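Protein argonaute (Marinitoga piezophila, PDB 5I4A) uses short guide RNAs with a 5'-hydroxyl to bind complementary target DNA or RNA and cleave the target, with manganese as the preferred metal. Local coordinates at residues 154-159 / 207-212; 515-520 / 541-546; 584-589 / 597-602. All coordinates share one frame; numbering follows the deposited sequence.

Contact 1: 154-159 / 207-212. With nucleotides of chain B.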
loop_
_atom_site.group_PDB
_atom_site.type_symbol
_atom_site.label_atom_id
_atom_site.label_comp_id
_atom_site.label_asym_id
_atom_site.label_seq_id
_atom_site.Cartn_x
_atom_site.Cartn_y
_atom_site.Cartn_z
ATOM N N PHE A 154 -11.663 11.216 13.006
ATOM C CA PHE A 154 -11.606 12.495 13.698
ATOM C C PHE A 154 -12.101 13.578 12.751
ATOM O O PHE A 154 -11.479 13.837 11.714
ATOM C CB PHE A 154 -10.187 12.775 14.192
ATOM C CG PHE A 154 -9.637 11.681 15.063
ATOM C CD1 PHE A 154 -9.935 11.640 16.416
ATOM C CD2 PHE A 154 -8.851 10.677 14.526
ATOM C CE1 PHE A 154 -9.443 10.627 17.217
ATOM C CE2 PHE A 154 -8.359 9.661 15.323
ATOM C CZ PHE A 154 -8.655 9.635 16.669
ATOM N N LEU A 155 -13.230 14.189 13.100
ATOM C CA LEU A 155 -13.895 15.163 12.254
ATOM C C LEU A 155 -14.147 16.440 13.038
ATOM O O LEU A 155 -14.252 16.423 14.269
ATOM C CB LEU A 155 -15.230 14.625 11.717
ATOM C CG LEU A 155 -15.214 13.322 10.915
ATOM C CD1 LEU A 155 -16.632 12.810 10.726
ATOM C CD2 LEU A 155 -14.535 13.522 9.571
ATOM N N SER A 156 -14.247 17.551 12.313
ATOM C CA SER A 156 -14.611 18.811 12.941
ATOM C C SER A 156 -16.029 18.727 13.488
ATOM O O SER A 156 -16.926 18.163 12.854
ATOM C CB SER A 156 -14.498 19.962 11.939
ATOM O OG SER A 156 -15.449 19.827 10.899
ATOM N N LYS A 157 -16.223 19.286 14.684
ATOM C CA LYS A 157 -17.541 19.265 15.310
ATOM C C LYS A 157 -18.547 20.100 14.527
ATOM O O LYS A 157 -19.743 19.785 14.524
ATOM C CB LYS A 157 -17.429 19.763 16.751
ATOM C CG LYS A 157 -18.731 19.779 17.531
ATOM C CD LYS A 157 -18.489 20.279 18.944
ATOM C CE LYS A 157 -19.780 20.352 19.740
ATOM N NZ LYS A 157 -19.523 20.795 21.138
ATOM N N GLU A 158 -18.086 21.148 13.857
ATOM C CA GLU A 158 -18.925 22.057 13.101
ATOM C C GLU A 158 -18.606 21.947 11.616
ATOM O O GLU A 158 -17.505 21.528 11.239
ATOM C CB GLU A 158 -18.712 23.503 13.573
ATOM C CG GLU A 158 -18.745 23.676 15.087
ATOM C CD GLU A 158 -20.156 23.713 15.648
ATOM O OE1 GLU A 158 -20.887 24.684 15.354
ATOM O OE2 GLU A 158 -20.535 22.776 16.382
ATOM N N PRO A 159 -19.553 22.296 10.744
ATOM C CA PRO A 159 -19.261 22.325 9.307
ATOM C C PRO A 159 -18.087 23.244 8.993
ATOM O O PRO A 159 -17.732 24.134 9.770
ATOM C CB PRO A 159 -20.561 22.849 8.692
ATOM C CG PRO A 159 -21.611 22.391 9.642
ATOM C CD PRO A 159 -20.986 22.500 11.013
ATOM N N TYR A 207 -20.267 19.429 4.704
ATOM C CA TYR A 207 -18.834 19.182 4.662
ATOM C C TYR A 207 -18.236 19.366 6.049
ATOM O O TYR A 207 -18.457 20.395 6.696
ATOM C CB TYR A 207 -18.150 20.110 3.656
ATOM C CG TYR A 207 -18.515 19.794 2.225
ATOM C CD1 TYR A 207 -19.767 20.116 1.726
ATOM C CD2 TYR A 207 -17.613 19.165 1.376
ATOM C CE1 TYR A 207 -20.114 19.818 0.431
ATOM C CE2 TYR A 207 -17.952 18.871 0.068
ATOM C CZ TYR A 207 -19.204 19.205 -0.398
ATOM O OH TYR A 207 -19.560 18.919 -1.694
ATOM N N LEU A 208 -17.489 18.363 6.497
ATOM C CA LEU A 208 -16.749 18.417 7.744
ATOM C C LEU A 208 -15.267 18.242 7.449
ATOM O O LEU A 208 -14.886 17.643 6.439
ATOM C CB LEU A 208 -17.214 17.332 8.722
ATOM C CG LEU A 208 -18.678 17.381 9.159
ATOM C CD1 LEU A 208 -18.984 16.247 10.124
ATOM C CD2 LEU A 208 -18.998 18.725 9.790
ATOM N N PHE A 209 -14.431 18.776 8.332
ATOM C CA PHE A 209 -12.992 18.600 8.202
ATOM C C PHE A 209 -12.586 17.236 8.742
ATOM O O PHE A 209 -13.009 16.840 9.832
ATOM C CB PHE A 209 -12.244 19.709 8.941
ATOM C CG PHE A 209 -12.116 20.975 8.150
ATOM C CD1 PHE A 209 -11.237 21.048 7.084
ATOM C CD2 PHE A 209 -12.870 22.091 8.468
ATOM C CE1 PHE A 209 -11.110 22.211 6.351
ATOM C CE2 PHE A 209 -12.749 23.255 7.736
ATOM C CZ PHE A 209 -11.870 23.312 6.674
ATOM N N ASN A 210 -11.771 16.520 7.976
ATOM C CA ASN A 210 -11.265 15.213 8.373
ATOM C C ASN A 210 -9.811 15.354 8.803
ATOM O O ASN A 210 -8.991 15.914 8.066
ATOM C CB ASN A 210 -11.389 14.213 7.223
ATOM C CG ASN A 210 -11.013 12.805 7.632
ATOM O OD1 ASN A 210 -11.211 12.405 8.779
ATOM N ND2 ASN A 210 -10.460 12.045 6.694
ATOM N N PHE A 211 -9.495 14.855 9.994
ATOM C CA PHE A 211 -8.173 15.015 10.587
ATOM C C PHE A 211 -7.453 13.675 10.590
ATOM O O PHE A 211 -7.923 12.712 11.206
ATOM C CB PHE A 211 -8.277 15.581 12.002
ATOM C CG PHE A 211 -8.894 16.943 12.054
ATOM C CD1 PHE A 211 -8.145 18.066 11.749
ATOM C CD2 PHE A 211 -10.225 17.104 12.398
ATOM C CE1 PHE A 211 -8.710 19.325 11.789
ATOM C CE2 PHE A 211 -10.796 18.361 12.441
ATOM C CZ PHE A 211 -10.037 19.473 12.137
ATOM N N THR A 212 -6.314 13.624 9.908
ATOM C CA THR A 212 -5.519 12.415 9.812
ATOM C C THR A 212 -4.485 12.378 10.936
ATOM O O THR A 212 -4.417 13.269 11.786
ATOM C CB THR A 212 -4.846 12.336 8.445
ATOM O OG1 THR A 212 -3.682 13.173 8.437
ATOM C CG2 THR A 212 -5.800 12.809 7.363
ATOM P P A B 7 -2.124 10.431 6.669
ATOM O OP1 A B 7 -1.954 11.143 7.962
ATOM O OP2 A B 7 -2.292 8.955 6.663
ATOM O "O5'" A B 7 -3.354 11.108 5.914
ATOM C "C5'" A B 7 -3.742 10.683 4.617
ATOM C "C4'" A B 7 -5.230 10.790 4.431
ATOM O "O4'" A B 7 -5.555 11.986 3.676
ATOM C "C3'" A B 7 -5.875 9.670 3.641
ATOM O "O3'" A B 7 -6.085 8.515 4.429
ATOM C "C2'" A B 7 -7.156 10.320 3.134
ATOM O "O2'" A B 7 -8.131 10.379 4.166
ATOM C "C1'" A B 7 -6.672 11.742 2.849
ATOM P P U B 21 -28.843 16.265 -4.443
ATOM O OP1 U B 21 -29.570 17.529 -4.130
ATOM O OP2 U B 21 -29.648 15.036 -4.629
ATOM O "O5'" U B 21 -27.924 16.395 -5.748
ATOM C "C5'" U B 21 -27.484 17.668 -6.235
ATOM C "C4'" U B 21 -26.793 18.452 -5.142
ATOM O "O4'" U B 21 -25.409 18.028 -5.031
ATOM C "C3'" U B 21 -26.780 19.989 -5.239
ATOM O "O3'" U B 21 -27.470 20.584 -4.139
ATOM C "C2'" U B 21 -25.295 20.369 -5.131
ATOM O "O2'" U B 21 -25.050 21.471 -4.277
ATOM C "C1'" U B 21 -24.636 19.108 -4.577
ATOM N N1 U B 21 -23.242 18.966 -5.032
ATOM C C2 U B 21 -22.267 19.524 -4.217
ATOM O O2 U B 21 -22.491 20.068 -3.168
ATOM N N3 U B 21 -20.975 19.436 -4.634
ATOM C C4 U B 21 -20.554 18.851 -5.796
ATOM O O4 U B 21 -19.351 18.842 -6.045
ATOM C C5 U B 21 -21.591 18.298 -6.616
ATOM C C6 U B 21 -22.875 18.376 -6.222
HETATM O O HOH W 1 -9.874 10.791 10.586
#

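Contact 2: 515-520 / 541-546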
loop_
_atom_site.group_PDB
_atom_site.type_symbol
_atom_site.label_atom_id
_atom_site.label_comp_id
_atom_site.label_asym_id
_atom_site.label_seq_id
_atom_site.Cartn_x
_atom_site.Cartn_y
_atom_site.Cartn_z
ATOM N N PHE A 515 6.697 -17.305 -10.187
ATOM C CA PHE A 515 5.751 -16.757 -9.225
ATOM C C PHE A 515 5.253 -15.415 -9.746
ATOM O O PHE A 515 6.046 -14.484 -9.924
ATOM C CB PHE A 515 6.400 -16.586 -7.852
ATOM C CG PHE A 515 6.758 -17.881 -7.175
ATOM C CD1 PHE A 515 7.751 -18.700 -7.688
ATOM C CD2 PHE A 515 6.120 -18.268 -6.009
ATOM C CE1 PHE A 515 8.085 -19.887 -7.065
ATOM C CE2 PHE A 515 6.453 -19.454 -5.379
ATOM C CZ PHE A 515 7.437 -20.264 -5.910
ATOM N N ILE A 516 3.951 -15.316 -9.991
ATOM C CA ILE A 516 3.328 -14.082 -10.455
ATOM C C ILE A 516 2.511 -13.538 -9.292
ATOM O O ILE A 516 1.436 -14.059 -8.970
ATOM C CB ILE A 516 2.462 -14.296 -11.703
ATOM C CG1 ILE A 516 3.315 -14.781 -12.876
ATOM C CG2 ILE A 516 1.742 -13.010 -12.078
ATOM C CD1 ILE A 516 3.401 -16.292 -12.987
ATOM N N LEU A 517 3.025 -12.492 -8.655
ATOM C CA LEU A 517 2.360 -11.853 -7.530
ATOM C C LEU A 517 1.679 -10.583 -8.026
ATOM O O LEU A 517 2.322 -9.727 -8.643
ATOM C CB LEU A 517 3.359 -11.534 -6.420
ATOM C CG LEU A 517 4.511 -12.531 -6.242
ATOM C CD1 LEU A 517 5.462 -12.056 -5.157
ATOM C CD2 LEU A 517 4.005 -13.934 -5.936
ATOM N N ARG A 518 0.382 -10.470 -7.764
ATOM C CA ARG A 518 -0.439 -9.389 -8.285
ATOM C C ARG A 518 -0.877 -8.472 -7.151
ATOM O O ARG A 518 -1.335 -8.941 -6.105
ATOM C CB ARG A 518 -1.662 -9.952 -9.015
ATOM C CG ARG A 518 -2.685 -8.920 -9.455
ATOM C CD ARG A 518 -2.137 -7.987 -10.522
ATOM N NE ARG A 518 -3.190 -7.131 -11.063
ATOM C CZ ARG A 518 -3.841 -7.372 -12.196
ATOM N NH1 ARG A 518 -3.543 -8.441 -12.922
ATOM N NH2 ARG A 518 -4.790 -6.541 -12.602
ATOM N N ASP A 519 -0.732 -7.165 -7.363
ATOM C CA ASP A 519 -1.242 -6.162 -6.432
ATOM C C ASP A 519 -2.756 -6.114 -6.576
ATOM O O ASP A 519 -3.291 -5.471 -7.481
ATOM C CB ASP A 519 -0.608 -4.804 -6.712
ATOM C CG ASP A 519 -1.134 -3.707 -5.801
ATOM O OD1 ASP A 519 -1.761 -4.026 -4.767
ATOM O OD2 ASP A 519 -0.911 -2.520 -6.116
ATOM N N GLY A 520 -3.450 -6.799 -5.680
ATOM C CA GLY A 520 -4.883 -6.953 -5.783
ATOM C C GLY A 520 -5.264 -8.248 -6.469
ATOM O O GLY A 520 -4.509 -9.223 -6.498
ATOM N N THR A 541 2.641 -20.139 -10.654
ATOM C CA THR A 541 1.581 -19.955 -9.675
ATOM C C THR A 541 1.081 -18.522 -9.779
ATOM O O THR A 541 1.870 -17.595 -9.986
ATOM C CB THR A 541 2.060 -20.254 -8.249
ATOM O OG1 THR A 541 1.025 -19.919 -7.316
ATOM C CG2 THR A 541 3.320 -19.457 -7.917
ATOM N N LEU A 542 -0.230 -18.349 -9.651
ATOM C CA LEU A 542 -0.867 -17.040 -9.720
ATOM C C LEU A 542 -1.318 -16.647 -8.322
ATOM O O LEU A 542 -2.092 -17.372 -7.689
ATOM C CB LEU A 542 -2.046 -17.051 -10.692
ATOM C CG LEU A 542 -1.623 -17.360 -12.126
ATOM C CD1 LEU A 542 -2.764 -17.110 -13.103
ATOM C CD2 LEU A 542 -0.401 -16.530 -12.477
ATOM N N VAL A 543 -0.831 -15.503 -7.846
ATOM C CA VAL A 543 -0.994 -15.092 -6.459
ATOM C C VAL A 543 -1.611 -13.702 -6.423
ATOM O O VAL A 543 -1.128 -12.784 -7.096
ATOM C CB VAL A 543 0.348 -15.106 -5.706
ATOM C CG1 VAL A 543 0.142 -14.693 -4.267
ATOM C CG2 VAL A 543 0.999 -16.480 -5.791
ATOM N N GLU A 544 -2.673 -13.548 -5.636
ATOM C CA GLU A 544 -3.293 -12.253 -5.396
ATOM C C GLU A 544 -2.883 -11.771 -4.011
ATOM O O GLU A 544 -3.075 -12.482 -3.019
ATOM C CB GLU A 544 -4.815 -12.339 -5.505
ATOM C CG GLU A 544 -5.315 -12.663 -6.898
ATOM C CD GLU A 544 -6.826 -12.740 -6.966
ATOM O OE1 GLU A 544 -7.464 -12.883 -5.901
ATOM O OE2 GLU A 544 -7.375 -12.647 -8.086
ATOM N N VAL A 545 -2.317 -10.569 -3.951
ATOM C CA VAL A 545 -1.830 -9.975 -2.714
ATOM C C VAL A 545 -2.667 -8.741 -2.409
ATOM O O VAL A 545 -2.804 -7.851 -3.257
ATOM C CB VAL A 545 -0.337 -9.619 -2.811
ATOM C CG1 VAL A 545 0.148 -9.005 -1.514
ATOM C CG2 VAL A 545 0.483 -10.854 -3.159
ATOM N N ASN A 546 -3.221 -8.687 -1.203
ATOM C CA ASN A 546 -4.037 -7.561 -0.755
ATOM C C ASN A 546 -3.347 -6.935 0.452
ATOM O O ASN A 546 -3.464 -7.435 1.575
ATOM C CB ASN A 546 -5.459 -8.009 -0.421
ATOM C CG ASN A 546 -6.363 -6.850 -0.027
ATOM O OD1 ASN A 546 -5.972 -5.685 -0.100
ATOM N ND2 ASN A 546 -7.585 -7.167 0.387
#

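Contact 3: 584-589 / 597-602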
loop_
_atom_site.group_PDB
_atom_site.type_symbol
_atom_site.label_atom_id
_atom_site.label_comp_id
_atom_site.label_asym_id
_atom_site.label_seq_id
_atom_site.Cartn_x
_atom_site.Cartn_y
_atom_site.Cartn_z
ATOM N N VAL A 584 -2.796 -13.171 1.050
ATOM C CA VAL A 584 -2.149 -13.902 -0.032
ATOM C C VAL A 584 -3.093 -15.016 -0.464
ATOM O O VAL A 584 -3.449 -15.877 0.349
ATOM C CB VAL A 584 -0.789 -14.480 0.398
ATOM C CG1 VAL A 584 -0.048 -15.044 -0.794
ATOM C CG2 VAL A 584 0.051 -13.422 1.100
ATOM N N LYS A 585 -3.495 -15.003 -1.733
ATOM C CA LYS A 585 -4.442 -15.980 -2.263
ATOM C C LYS A 585 -3.838 -16.661 -3.480
ATOM O O LYS A 585 -3.562 -16.002 -4.487
ATOM C CB LYS A 585 -5.771 -15.319 -2.636
ATOM C CG LYS A 585 -6.770 -16.275 -3.270
ATOM C CD LYS A 585 -7.997 -15.555 -3.799
ATOM C CE LYS A 585 -9.022 -16.552 -4.296
ATOM N NZ LYS A 585 -8.397 -17.588 -5.173
ATOM N N ILE A 586 -3.655 -17.977 -3.398
ATOM C CA ILE A 586 -3.145 -18.763 -4.522
ATOM C C ILE A 586 -4.302 -18.976 -5.493
ATOM O O ILE A 586 -5.124 -19.873 -5.306
ATOM C CB ILE A 586 -2.543 -20.094 -4.063
ATOM C CG1 ILE A 586 -1.589 -19.879 -2.886
ATOM C CG2 ILE A 586 -1.812 -20.766 -5.219
ATOM C CD1 ILE A 586 -0.337 -19.107 -3.245
ATOM N N LEU A 587 -4.375 -18.147 -6.534
ATOM C CA LEU A 587 -5.415 -18.315 -7.544
ATOM C C LEU A 587 -5.222 -19.611 -8.318
ATOM O O LEU A 587 -6.167 -20.389 -8.497
ATOM C CB LEU A 587 -5.422 -17.121 -8.497
ATOM C CG LEU A 587 -6.516 -16.072 -8.308
ATOM C CD1 LEU A 587 -6.586 -15.171 -9.526
ATOM C CD2 LEU A 587 -7.860 -16.733 -8.061
ATOM N N GLU A 588 -4.004 -19.855 -8.786
ATOM C CA GLU A 588 -3.686 -21.042 -9.560
ATOM C C GLU A 588 -2.322 -21.543 -9.110
ATOM O O GLU A 588 -1.506 -20.786 -8.575
ATOM C CB GLU A 588 -3.677 -20.754 -11.066
ATOM C CG GLU A 588 -4.280 -21.854 -11.923
ATOM C CD GLU A 588 -5.793 -21.889 -11.839
ATOM O OE1 GLU A 588 -6.438 -20.901 -12.248
ATOM O OE2 GLU A 588 -6.337 -22.902 -11.353
ATOM N N ASN A 589 -2.078 -22.833 -9.323
ATOM C CA ASN A 589 -0.776 -23.396 -8.991
ATOM C C ASN A 589 -0.574 -24.693 -9.749
ATOM O O ASN A 589 -1.360 -25.631 -9.600
ATOM C CB ASN A 589 -0.632 -23.637 -7.486
ATOM C CG ASN A 589 0.703 -24.254 -7.120
ATOM O OD1 ASN A 589 1.694 -24.071 -7.824
ATOM N ND2 ASN A 589 0.730 -25.010 -6.027
ATOM N N GLU A 597 4.372 -24.073 1.088
ATOM C CA GLU A 597 5.721 -23.702 0.675
ATOM C C GLU A 597 5.718 -22.412 -0.133
ATOM O O GLU A 597 6.605 -21.567 0.036
ATOM C CB GLU A 597 6.351 -24.840 -0.125
ATOM C CG GLU A 597 6.711 -26.056 0.708
ATOM C CD GLU A 597 6.974 -27.280 -0.142
ATOM O OE1 GLU A 597 6.447 -27.341 -1.272
ATOM O OE2 GLU A 597 7.706 -28.180 0.319
ATOM N N ILE A 598 4.729 -22.243 -1.013
ATOM C CA ILE A 598 4.610 -21.006 -1.782
ATOM C C ILE A 598 4.384 -19.822 -0.851
ATOM O O ILE A 598 4.987 -18.756 -1.014
ATOM C CB ILE A 598 3.479 -21.128 -2.819
ATOM C CG1 ILE A 598 3.793 -22.237 -3.823
ATOM C CG2 ILE A 598 3.273 -19.806 -3.542
ATOM C CD1 ILE A 598 2.684 -22.474 -4.834
ATOM N N ILE A 599 3.507 -19.992 0.141
ATOM C CA ILE A 599 3.222 -18.910 1.079
ATOM C C ILE A 599 4.482 -18.517 1.839
ATOM O O ILE A 599 4.743 -17.330 2.071
ATOM C CB ILE A 599 2.092 -19.321 2.039
ATOM C CG1 ILE A 599 0.822 -19.668 1.259
ATOM C CG2 ILE A 599 1.820 -18.222 3.049
ATOM C CD1 ILE A 599 0.304 -18.553 0.388
ATOM N N GLU A 600 5.287 -19.506 2.234
ATOM C CA GLU A 600 6.518 -19.206 2.955
ATOM C C GLU A 600 7.506 -18.456 2.071
ATOM O O GLU A 600 8.203 -17.550 2.542
ATOM C CB GLU A 600 7.144 -20.492 3.495
ATOM C CG GLU A 600 8.419 -20.271 4.302
ATOM C CD GLU A 600 9.218 -21.540 4.485
ATOM O OE1 GLU A 600 9.720 -21.768 5.607
ATOM O OE2 GLU A 600 9.342 -22.306 3.503
ATOM N N GLN A 601 7.578 -18.810 0.783
ATOM C CA GLN A 601 8.489 -18.105 -0.113
ATOM C C GLN A 601 8.032 -16.671 -0.342
ATOM O O GLN A 601 8.859 -15.761 -0.450
ATOM C CB GLN A 601 8.612 -18.846 -1.442
ATOM C CG GLN A 601 9.502 -20.071 -1.386
ATOM C CD GLN A 601 9.580 -20.783 -2.716
ATOM O OE1 GLN A 601 9.735 -20.154 -3.761
ATOM N NE2 GLN A 601 9.459 -22.104 -2.688
ATOM N N ILE A 602 6.717 -16.450 -0.416
ATOM C CA ILE A 602 6.201 -15.097 -0.598
ATOM C C ILE A 602 6.534 -14.239 0.615
ATOM O O ILE A 602 6.900 -13.064 0.484
ATOM C CB ILE A 602 4.687 -15.138 -0.878
ATOM C CG1 ILE A 602 4.425 -15.757 -2.255
ATOM C CG2 ILE A 602 4.078 -13.746 -0.780
ATOM C CD1 ILE A 602 2.984 -16.060 -2.517
#

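Contact 1: 154-159 / 207-212
Linker L1 and the PAZ domain are joined by a pair of antiparallel strands: Leu155 and Ser156, on the strand from the linker, lie against Phe209 and Asn210 of the domain's last strand. Phe211 N donates to Phe154 O (2.8 Å) and Ser156 N to Phe209 O (2.9 Å). Water 1 joins Phe154 N to Phe211 O. At Lys157 and Glu158 the chain swings off before Pro159 CA returns to Leu208 CD2 (3.6 Å), and at Ser156 a side chain takes over the pairing. With chi1 at 66°, Ser156 OG lies between its own N and carbonyl carbon, where it accepts a nearly straight bond from Phe209 N (3.0 Å, 162°) and donates to Glu158 O (2.7 Å). With alanine in place of Ser156, Phe209 N and Glu158 O are likely to lose this shared partner and the turn its brace. The Phe211 ring lies with its edge, at CE2, along the backbone at Ser156 N (3.5 Å). Tyr207 weakly bonds guide nucleotide U21 of chain B; just past the strand Thr212, N-cap of the next helix, bonds A7 of chain B OP1 through OG1 (2.7 Å). The pairing closes the PAZ module onto linker L1, within an Argonaute's PAZ lobe.

Contact 2: 515-520 / 541-546
Phe515 and Thr541 begin a tightly packed parallel ladder in the central sheet of the PIWI domain, which has an RNase H fold. Thr541 CG2 sits over one face of the Phe515 ring, 4.0 Å from its centroid, a CH-pi contact. With OG1 anti to the backbone N (chi1 174°), the methyl is left for the ring while the hydroxyl bonds Glu588 O. On the opposite face of the sheet Ile516 CB meets Leu542 CD2 (3.7 Å), the two chains pointing the same way. Back on the Phe515 face, Leu517 CD2 lies alongside Val543 CB (3.8 Å). Ile516 and Arg518 each bond twice to the other strand; Arg518 N to Val543 O measures 2.8 Å. The buried Arg518 leads its guanidinium away to a salt bridge with Glu524.

Toward the C-terminal ends, at Asp519, Gly520 and Glu544, the contact is partly exposed and more polar. The Glu544 carboxylate accepts from Phe522 N. Gly520 N still grips Val545 O (2.7 Å), at backbone angles where a CB would strike the carbonyl before it. Asp519, just before Gly520, is inferred to be catalytic and lies close to Asp449 and Asn627. The chemistry implies a backbone-bonded ladder with apolar side chains that carries a carboxylate at its C-terminal end, consistent with manganese binding.

Contact 3: 584-589 / 597-602
The amide of Asn589 is the flat group of this contact, and Ile598 CD1 lies over one of its faces, 3.4 Å from Asn589 ND2 and almost as near to CG and OD1. Its polar atoms are turned to other partners: OD1 bonds the hydroxyl of Thr591 and ND2 the carbonyl of Tyr593, both in the loop that leads from strand to helix. These two bonds fix the rotation of the amide, so that its flat side, and not a polar atom's bonding direction, is offered to the methyl.

The setting is the packing of a helix on the mixed sheet of the RNase H fold, the architecture of the PIWI domain. Strand 584-589 and helix 597-602 run at 129° to each other with axes 9.9 Å apart, a separation usual for a helix lying on a beta sheet. What fills the gap is aliphatic. Branched residues suit both sides, being at home in a strand and giving a helix a broad, stiff surface. Ile598, Ile599 and Ile602 present one helix face, and Val584 and Ile586, two apart on the strand, point toward it.

Ile598 is extended, its chi2 of 177° carrying CD1 out to the amide while its other branch, CG2, meets Ile586 CD1 at 3.7 Å. Ile599 is folded back instead, with chi2 at -58°, and this brings its CD1 in between the two strand residues. Past Ile586 the strand has a classic beta bulge, Leu587 and Glu588 both facing Leu542; the extra residue turns Asn589 toward the helix. Phe515 and Leu517 of strand 513-519, one strand further across the sheet, continue the apolar floor under Ile598 and Ile602. At the opposite end from the amide, Val584 CG1 touches both Ile599 CD1, at 3.7 Å, and Ile602 CD1, at 3.6 Å.

In the fold
Contacts 2 and 3 belong to one PIWI sheet, their centres 8 Å apart: strands 539-546 and 582-589 are neighbours, and backbone bonds run between Glu544 and Lys585 and between Leu542 and Glu588. Contact 2 is the sheet's inner pairing, held by main-chain bonds and ending at Asp519 of the inferred active site; contact 3 covers one face of the same sheet and relies on aliphatic side chains. Contact 1 lies in the other lobe, its centre 37 Å from that of contact 2 and across the chain's centre from contact 3. All three are largely buried, but contact 1 is antiparallel, is completed by a serine and a water, and touches the guide directly.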